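Local coordinates for glutathione S-transferase family protein (Pseudomonas putida, PDB 3LXZ) that probably conjugates reduced glutathione to a wide range of hydrophobic electrophiles, as a member of the glutathione S-transferase superfamily, at residues A105-A110 and E124-D129. Residues are numbered along the deposited sequence; the frame is centred on the assembly and turned at random.
Sequences ARTCYA and EKARAD
Ala126 sets its methyl against the side chains of Thr107 and Cys108, which meet it from the same side. Its CB lies 3.7 Å from Cys108 SG. The same CB is 3.7 Å from Thr107 OG1. The sulfur meets the methyl in a plain apolar contact. The hydroxyl only rests against it, and its polar partner is the carbonyl of Pro104, one turn back in the chain. The contact is small, with 87 Å² buried in all, and Ala126 carries more than half of it.

Two neighbouring side chains reach one methyl because of the turn they stand on. Arg106 to Tyr109 form a type I beta turn, in which Tyr109 N bonds to Arg106 O at 3.1 Å. Cys108 N bonds in turn to Ala105 O at 2.8 Å. Cys108 turns SG away from its own carbonyl carbon (chi1 -66°), and Thr107 holds OG1 between its backbone N and carbonyl carbon (chi1 68°). The Thr107 torsion suits the bond back to Pro104.

Behind the turn, Tyr109 folds back under Arg106. Its ring receives Arg106 CA over the centre of one face, 3.4 Å above the plane. Tyr109 CE2 lies over the guanidinium, 3.7 Å from its plane. Glu102 ties both residues down, with a salt bridge to Arg106 NE and a hydrogen bond to Tyr109 OH. Arg106 belongs to the glutathione site, so this turn borders the place where substrate binds.

The arrangement is a helix-to-turn packing within the all-helical C-terminal domain of the GST fold. Cys108 is the N-cap residue of helix 109-114, which follows the break after helix 84-106. Helix 120-140 presents Ala126 to this break, while helix 154-174 packs on Ala105, Cys108 and Tyr109.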
ATOM      1  N   ALA A 105       9.097  -1.904   9.888  1.00 15.97           N
ATOM      2  CA  ALA A 105       9.124  -2.026  11.352  1.00 17.15           C
ATOM      3  C   ALA A 105       8.382  -3.267  11.841  1.00 17.45           C
ATOM      4  O   ALA A 105       8.851  -3.953  12.777  1.00 16.61           O
ATOM      5  CB  ALA A 105       8.576  -0.785  12.017  1.00 18.28           C
ATOM      6  N   ARG A 106       7.237  -3.551  11.205  1.00 17.31           N
ATOM      7  CA  ARG A 106       6.371  -4.681  11.543  1.00 17.69           C
ATOM      8  C   ARG A 106       7.142  -6.017  11.478  1.00 18.36           C
ATOM      9  O   ARG A 106       6.865  -6.928  12.267  1.00 17.50           O
ATOM     10  CB  ARG A 106       5.113  -4.681  10.673  1.00 17.35           C
ATOM     11  CG  ARG A 106       4.102  -5.836  10.885  1.00 16.93           C
ATOM     12  CD  ARG A 106       2.760  -5.520  10.170  1.00 19.76           C
ATOM     13  NE  ARG A 106       2.013  -4.465  10.883  1.00 20.38           N
ATOM     14  CZ  ARG A 106       1.258  -4.691  11.961  1.00 20.47           C
ATOM     15  NH1 ARG A 106       0.630  -3.696  12.578  1.00 20.76           N
ATOM     16  NH2 ARG A 106       1.131  -5.933  12.439  1.00 21.01           N
ATOM     17  N   THR A 107       8.142  -6.087  10.598  1.00 19.50           N
ATOM     18  CA  THR A 107       8.949  -7.315  10.465  1.00 19.83           C
ATOM     19  C   THR A 107       9.736  -7.587  11.739  1.00 21.09           C
ATOM     20  O   THR A 107      10.195  -8.724  11.963  1.00 21.57           O
ATOM     21  CB  THR A 107       9.901  -7.329   9.234  1.00 20.93           C
ATOM     22  OG1 THR A 107      10.958  -6.359   9.388  1.00 18.68           O
ATOM     23  CG2 THR A 107       9.128  -7.137   7.904  1.00 19.65           C
ATOM     24  N   CYS A 108       9.892  -6.549  12.567  1.00 20.70           N
ATOM     25  CA  CYS A 108      10.632  -6.692  13.794  1.00 21.69           C
ATOM     26  C   CYS A 108       9.783  -6.614  15.047  1.00 21.91           C
ATOM     27  O   CYS A 108      10.348  -6.577  16.133  1.00 22.51           O
ATOM     28  CB  CYS A 108      11.741  -5.651  13.872  1.00 21.94           C
ATOM     29  SG  CYS A 108      13.021  -5.878  12.625  1.00 23.27           S
ATOM     30  N   TYR A 109       8.446  -6.580  14.923  1.00 21.77           N
ATOM     31  CA  TYR A 109       7.593  -6.491  16.128  1.00 21.83           C
ATOM     32  C   TYR A 109       7.707  -7.747  16.999  1.00 23.10           C
ATOM     33  O   TYR A 109       7.561  -7.670  18.225  1.00 23.58           O
ATOM     34  CB  TYR A 109       6.110  -6.231  15.810  1.00 21.87           C
ATOM     35  CG  TYR A 109       5.761  -4.870  15.196  1.00 21.06           C
ATOM     36  CD1 TYR A 109       6.664  -3.803  15.184  1.00 18.50           C
ATOM     37  CD2 TYR A 109       4.492  -4.662  14.659  1.00 20.13           C
ATOM     38  CE1 TYR A 109       6.310  -2.570  14.605  1.00 20.26           C
ATOM     39  CE2 TYR A 109       4.118  -3.432  14.100  1.00 22.76           C
ATOM     40  CZ  TYR A 109       5.027  -2.387  14.074  1.00 20.48           C
ATOM     41  OH  TYR A 109       4.642  -1.195  13.480  1.00 19.90           O
ATOM     42  N   ALA A 110       7.991  -8.891  16.365  1.00 23.49           N
ATOM     43  CA  ALA A 110       8.233 -10.117  17.119  1.00 24.89           C
ATOM     44  C   ALA A 110       9.276  -9.891  18.208  1.00 25.18           C
ATOM     45  O   ALA A 110       9.073 -10.302  19.342  1.00 26.06           O
ATOM     46  CB  ALA A 110       8.635 -11.257  16.198  1.00 24.26           C
ATOM     47  N   GLU A 124      18.698  -6.837   9.147  1.00 24.05           N
ATOM     48  CA  GLU A 124      19.476  -6.096   8.155  1.00 24.70           C
ATOM     49  C   GLU A 124      18.569  -5.406   7.166  1.00 23.54           C
ATOM     50  O   GLU A 124      18.771  -4.237   6.866  1.00 21.84           O
ATOM     51  CB  GLU A 124      20.428  -7.012   7.387  1.00 25.80           C
ATOM     52  CG  GLU A 124      21.505  -7.586   8.256  1.00 31.62           C
ATOM     53  CD  GLU A 124      22.406  -8.633   7.574  1.00 38.97           C
ATOM     54  OE1 GLU A 124      22.092  -9.158   6.457  1.00 40.72           O
ATOM     55  OE2 GLU A 124      23.450  -8.920   8.200  1.00 42.28           O
ATOM     56  N   LYS A 125      17.577  -6.136   6.655  1.00 23.42           N
ATOM     57  CA  LYS A 125      16.696  -5.587   5.652  1.00 23.10           C
ATOM     58  C   LYS A 125      15.828  -4.485   6.279  1.00 22.28           C
ATOM     59  O   LYS A 125      15.646  -3.430   5.678  1.00 22.04           O
ATOM     60  CB  LYS A 125      15.880  -6.697   4.957  1.00 24.51           C
ATOM     61  CG  LYS A 125      14.876  -6.234   3.905  1.00 28.44           C
ATOM     62  CD  LYS A 125      15.468  -5.193   2.940  1.00 33.06           C
ATOM     63  CE  LYS A 125      14.593  -4.988   1.712  1.00 35.30           C
ATOM     64  NZ  LYS A 125      14.935  -5.935   0.642  1.00 35.75           N
ATOM     65  N   ALA A 126      15.330  -4.713   7.492  1.00 20.63           N
ATOM     66  CA  ALA A 126      14.551  -3.695   8.185  1.00 20.47           C
ATOM     67  C   ALA A 126      15.335  -2.422   8.432  1.00 20.07           C
ATOM     68  O   ALA A 126      14.814  -1.336   8.241  1.00 19.76           O
ATOM     69  CB  ALA A 126      13.957  -4.216   9.480  1.00 20.02           C
ATOM     70  N   ARG A 127      16.584  -2.538   8.856  1.00 19.10           N
ATOM     71  CA  ARG A 127      17.408  -1.348   9.043  1.00 18.80           C
ATOM     72  C   ARG A 127      17.541  -0.523   7.748  1.00 18.96           C
ATOM     73  O   ARG A 127      17.338   0.681   7.760  1.00 19.18           O
ATOM     74  CB  ARG A 127      18.801  -1.735   9.561  1.00 19.18           C
ATOM     75  CG  ARG A 127      19.741  -0.508   9.831  1.00 20.95           C
ATOM     76  CD  ARG A 127      21.185  -0.953  10.123  1.00 24.85           C
ATOM     77  NE  ARG A 127      21.174  -1.982  11.147  1.00 29.50           N
ATOM     78  CZ  ARG A 127      21.303  -1.749  12.448  1.00 32.70           C
ATOM     79  NH1 ARG A 127      21.500  -0.509  12.899  1.00 35.77           N
ATOM     80  NH2 ARG A 127      21.256  -2.765  13.298  1.00 32.65           N
ATOM     81  N   ALA A 128      17.861  -1.172   6.628  1.00 18.53           N
ATOM     82  CA  ALA A 128      18.021  -0.443   5.374  1.00 18.21           C
ATOM     83  C   ALA A 128      16.665   0.168   4.958  1.00 19.15           C
ATOM     84  O   ALA A 128      16.598   1.339   4.536  1.00 18.88           O
ATOM     85  CB  ALA A 128      18.580  -1.371   4.269  1.00 18.95           C
ATOM     86  N   ASP A 129      15.599  -0.615   5.084  1.00 18.59           N
ATOM     87  CA  ASP A 129      14.256  -0.136   4.686  1.00 18.26           C
ATOM     88  C   ASP A 129      13.781   1.055   5.537  1.00 18.19           C
ATOM     89  O   ASP A 129      13.204   2.019   5.000  1.00 17.75           O
ATOM     90  CB  ASP A 129      13.224  -1.266   4.734  1.00 17.68           C
ATOM     91  CG  ASP A 129      13.346  -2.234   3.582  1.00 21.21           C
ATOM     92  OD1 ASP A 129      13.985  -1.915   2.553  1.00 24.31           O
ATOM     93  OD2 ASP A 129      12.751  -3.329   3.687  1.00 23.45           O
TER